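Local coordinates for uncharacterized protein (Bacteroides fragilis, PDB 3EUR) that is of unknown function but has a C-terminal domain with a thioredoxin-like fold, consistent with kinship to thiol-disulfide proteins, at residues Y33-I38 with L68-I73. Numbering follows the deposited sequence.
Sequences YTLLFI and LKVLSI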
ATOM      1  N   TYR A  33      12.110  -2.622  -0.352  1.00  6.80           N
ATOM      2  CA  TYR A  33      11.104  -2.082   0.566  1.00  6.66           C
ATOM      3  C   TYR A  33       9.786  -2.053  -0.157  1.00  6.21           C
ATOM      4  O   TYR A  33       9.698  -1.475  -1.263  1.00  6.73           O
ATOM      5  CB  TYR A  33      11.438  -0.629   0.990  1.00  7.57           C
ATOM      6  CG  TYR A  33      12.719  -0.491   1.723  1.00  7.54           C
ATOM      7  CD1 TYR A  33      12.763  -0.567   3.104  1.00  9.85           C
ATOM      8  CD2 TYR A  33      13.903  -0.263   1.056  1.00  9.22           C
ATOM      9  CE1 TYR A  33      13.952  -0.404   3.786  1.00 11.54           C
ATOM     10  CE2 TYR A  33      15.085  -0.111   1.724  1.00  9.63           C
ATOM     11  CZ  TYR A  33      15.133  -0.172   3.095  1.00  9.97           C
ATOM     12  OH  TYR A  33      16.308  -0.013   3.771  1.00 15.27           O
ATOM     13  N   THR A  34       8.722  -2.575   0.464  1.00  6.68           N
ATOM     14  CA  THR A  34       7.387  -2.391  -0.036  1.00  6.80           C
ATOM     15  C   THR A  34       6.663  -1.380   0.856  1.00  6.78           C
ATOM     16  O   THR A  34       6.638  -1.554   2.082  1.00  7.47           O
ATOM     17  CB  THR A  34       6.580  -3.714  -0.077  1.00  7.17           C
ATOM     18  OG1 THR A  34       7.173  -4.617  -0.986  1.00  8.40           O
ATOM     19  CG2 THR A  34       5.150  -3.493  -0.446  1.00  8.47           C
ATOM     20  N   LEU A  35       6.097  -0.345   0.259  1.00  6.39           N
ATOM     21  CA  LEU A  35       5.228   0.565   0.964  1.00  6.23           C
ATOM     22  C   LEU A  35       3.791   0.191   0.619  1.00  7.19           C
ATOM     23  O   LEU A  35       3.340   0.429  -0.492  1.00  8.08           O
ATOM     24  CB  LEU A  35       5.534   2.018   0.596  1.00  8.57           C
ATOM     25  CG  LEU A  35       4.784   3.080   1.411  1.00  8.99           C
ATOM     26  CD1 LEU A  35       5.029   2.926   2.913  1.00  9.96           C
ATOM     27  CD2 LEU A  35       5.256   4.479   0.926  1.00 14.07           C
ATOM     28  N   LEU A  36       3.155  -0.520   1.549  1.00  7.26           N
ATOM     29  CA  LEU A  36       1.808  -0.967   1.380  1.00  7.83           C
ATOM     30  C   LEU A  36       0.853   0.158   1.798  1.00  8.27           C
ATOM     31  O   LEU A  36       0.926   0.641   2.914  1.00  9.07           O
ATOM     32  CB  LEU A  36       1.570  -2.222   2.250  1.00  9.23           C
ATOM     33  CG  LEU A  36       0.156  -2.799   2.257  1.00  9.48           C
ATOM     34  CD1 LEU A  36      -0.217  -3.305   0.870  1.00 11.21           C
ATOM     35  CD2 LEU A  36       0.050  -3.923   3.248  1.00 11.97           C
ATOM     36  N   PHE A  37       0.030   0.573   0.853  1.00  8.51           N
ATOM     37  CA  PHE A  37      -0.840   1.717   0.979  1.00  9.07           C
ATOM     38  C   PHE A  37      -2.288   1.265   0.861  1.00  9.34           C
ATOM     39  O   PHE A  37      -2.775   1.058  -0.236  1.00  9.81           O
ATOM     40  CB  PHE A  37      -0.411   2.746  -0.069  1.00 10.16           C
ATOM     41  CG  PHE A  37      -1.323   3.942  -0.252  1.00 10.00           C
ATOM     42  CD1 PHE A  37      -2.157   4.448   0.748  1.00 11.23           C
ATOM     43  CD2 PHE A  37      -1.276   4.641  -1.453  1.00 13.33           C
ATOM     44  CE1 PHE A  37      -2.948   5.549   0.508  1.00 12.39           C
ATOM     45  CE2 PHE A  37      -2.070   5.739  -1.681  1.00 14.37           C
ATOM     46  CZ  PHE A  37      -2.893   6.206  -0.693  1.00 13.12           C
ATOM     47  N   ILE A  38      -2.963   1.086   1.996  1.00  9.98           N
ATOM     48  CA  ILE A  38      -4.365   0.630   2.021  1.00 10.99           C
ATOM     49  C   ILE A  38      -5.232   1.846   1.900  1.00 12.61           C
ATOM     50  O   ILE A  38      -5.114   2.761   2.699  1.00 15.00           O
ATOM     51  CB  ILE A  38      -4.683  -0.168   3.281  1.00 13.19           C
ATOM     52  CG1 ILE A  38      -3.633  -1.242   3.559  1.00 14.41           C
ATOM     53  CG2 ILE A  38      -6.085  -0.727   3.177  1.00 15.52           C
ATOM     54  CD1 ILE A  38      -3.808  -2.007   4.881  1.00 18.87           C
ATOM     55  N   LEU A  68      12.405   1.053  -3.365  1.00  7.38           N
ATOM     56  CA  LEU A  68      11.067   1.049  -2.785  1.00  7.21           C
ATOM     57  C   LEU A  68      10.037   1.031  -3.863  1.00  7.26           C
ATOM     58  O   LEU A  68      10.136   1.766  -4.840  1.00  7.88           O
ATOM     59  CB  LEU A  68      10.881   2.299  -1.894  1.00  7.84           C
ATOM     60  CG  LEU A  68       9.557   2.407  -1.105  1.00  8.35           C
ATOM     61  CD1 LEU A  68       9.853   3.067   0.267  1.00 11.01           C
ATOM     62  CD2 LEU A  68       8.496   3.066  -1.849  1.00 10.52           C
ATOM     63  N   LYS A  69       9.014   0.199  -3.681  1.00  6.97           N
ATOM     64  CA  LYS A  69       7.868   0.152  -4.541  1.00  7.79           C
ATOM     65  C   LYS A  69       6.607   0.325  -3.688  1.00  7.52           C
ATOM     66  O   LYS A  69       6.495  -0.248  -2.619  1.00  7.97           O
ATOM     67  CB  LYS A  69       7.786  -1.130  -5.372  1.00  9.49           C
ATOM     68  CG  LYS A  69       8.952  -1.225  -6.378  1.00 11.75           C
ATOM     69  CD  LYS A  69       8.908  -2.404  -7.247  1.00 15.54           C
ATOM     70  CE  LYS A  69       7.766  -2.307  -8.293  1.00 18.78           C
ATOM     71  NZ  LYS A  69       7.886  -1.219  -9.310  1.00 24.31           N
ATOM     72  N   VAL A  70       5.688   1.092  -4.202  1.00  8.83           N
ATOM     73  CA  VAL A  70       4.389   1.335  -3.596  1.00  8.30           C
ATOM     74  C   VAL A  70       3.403   0.287  -4.139  1.00  9.33           C
ATOM     75  O   VAL A  70       3.249   0.135  -5.371  1.00 10.49           O
ATOM     76  CB  VAL A  70       3.872   2.741  -3.883  1.00  9.52           C
ATOM     77  CG1 VAL A  70       2.465   2.941  -3.299  1.00 11.33           C
ATOM     78  CG2 VAL A  70       4.826   3.822  -3.338  1.00 11.13           C
ATOM     79  N   LEU A  71       2.736  -0.421  -3.223  1.00  8.90           N
ATOM     80  CA  LEU A  71       1.647  -1.341  -3.530  1.00  8.74           C
ATOM     81  C   LEU A  71       0.411  -0.766  -2.878  1.00  8.69           C
ATOM     82  O   LEU A  71       0.276  -0.769  -1.658  1.00  9.26           O
ATOM     83  CB  LEU A  71       1.978  -2.735  -2.991  1.00  9.21           C
ATOM     84  CG  LEU A  71       0.908  -3.794  -3.277  1.00 10.74           C
ATOM     85  CD1 LEU A  71       0.638  -3.955  -4.739  1.00 12.96           C
ATOM     86  CD2 LEU A  71       1.354  -5.100  -2.639  1.00 12.04           C
ATOM     87  N   SER A  72      -0.466  -0.194  -3.695  1.00  9.40           N
ATOM     88  CA  SER A  72      -1.733   0.316  -3.226  0.70 10.32           C
ATOM     89  C   SER A  72      -2.788  -0.770  -3.288  1.00 10.40           C
ATOM     90  O   SER A  72      -2.907  -1.490  -4.302  1.00 12.02           O
ATOM     91  CB  SER A  72      -2.185   1.490  -4.055  0.70 12.36           C
ATOM     92  OG  SER A  72      -3.603   1.678  -4.054  0.70 18.89           O
ATOM     93  N   ILE A  73      -3.571  -0.913  -2.238  1.00 10.28           N
ATOM     94  CA  ILE A  73      -4.600  -1.944  -2.167  1.00 10.34           C
ATOM     95  C   ILE A  73      -5.909  -1.360  -1.692  1.00 11.14           C
ATOM     96  O   ILE A  73      -5.974  -0.740  -0.613  1.00 11.42           O
ATOM     97  CB  ILE A  73      -4.171  -3.141  -1.287  1.00 11.12           C
ATOM     98  CG1 ILE A  73      -5.218  -4.260  -1.294  1.00 12.97           C
ATOM     99  CG2 ILE A  73      -3.860  -2.814   0.143  1.00 15.01           C
ATOM    100  CD1 ILE A  73      -5.467  -4.901  -2.692  1.00 16.51           C
TER
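I73 and L36 meet where two neighbouring parallel strands, 33-38 and 68-73, turn their side chains to the same face of the sheet. The CG2 methyl of I73 sits 3.7 Å from CD1 of L36 and 3.8 Å from CG1 of I38, so one branch touches two residues of the facing strand. Its chi1 of -176° explains this: CG1 trails away opposite the backbone N, while CG2 is left between N and the carbonyl carbon, aimed at 33-38. I73 and I38 run side by side in the same sense, whereas L36 slants across I73. Towards the start of the strands, on the same face, the methyl CG2 of T34 lies alongside CB of L71. The pair exemplifies in-register parallel pairing, in which matched residues, such as L36 with L71 and I38 with I73, share a face.

Y33, L35 and F37 occupy the other face with L68, V70 and S72. Here L68 forks: CD1 approaches CB of Y33, and CD2 reaches CB of L35 at 4.0 Å. The tyrosine ring itself swings away from the partner strand. With CG of F37 anti to the backbone N (chi1 171°), its CD2 lies 4.2 Å from CB of S72, which meets the ring obliquely. Helix 44-55 covers this ring through M49, I50 and L53.

Five backbone hydrogen bonds fix the register, among them F37 N to L71 O at 2.9 Å. The intervening residues carry helices 44-55 and 57-64, making a beta-alpha-beta crossover into the central sheet of the thioredoxin-like fold. The chemistry implies a division of labour: Y33, L35 and F37 bond to 68-73, T34, L36 and I38 turn their backbone groups to strand 116-120, making 33-38 an inner strand, and mostly apolar side chains, the F37 ring among them, pack on both faces.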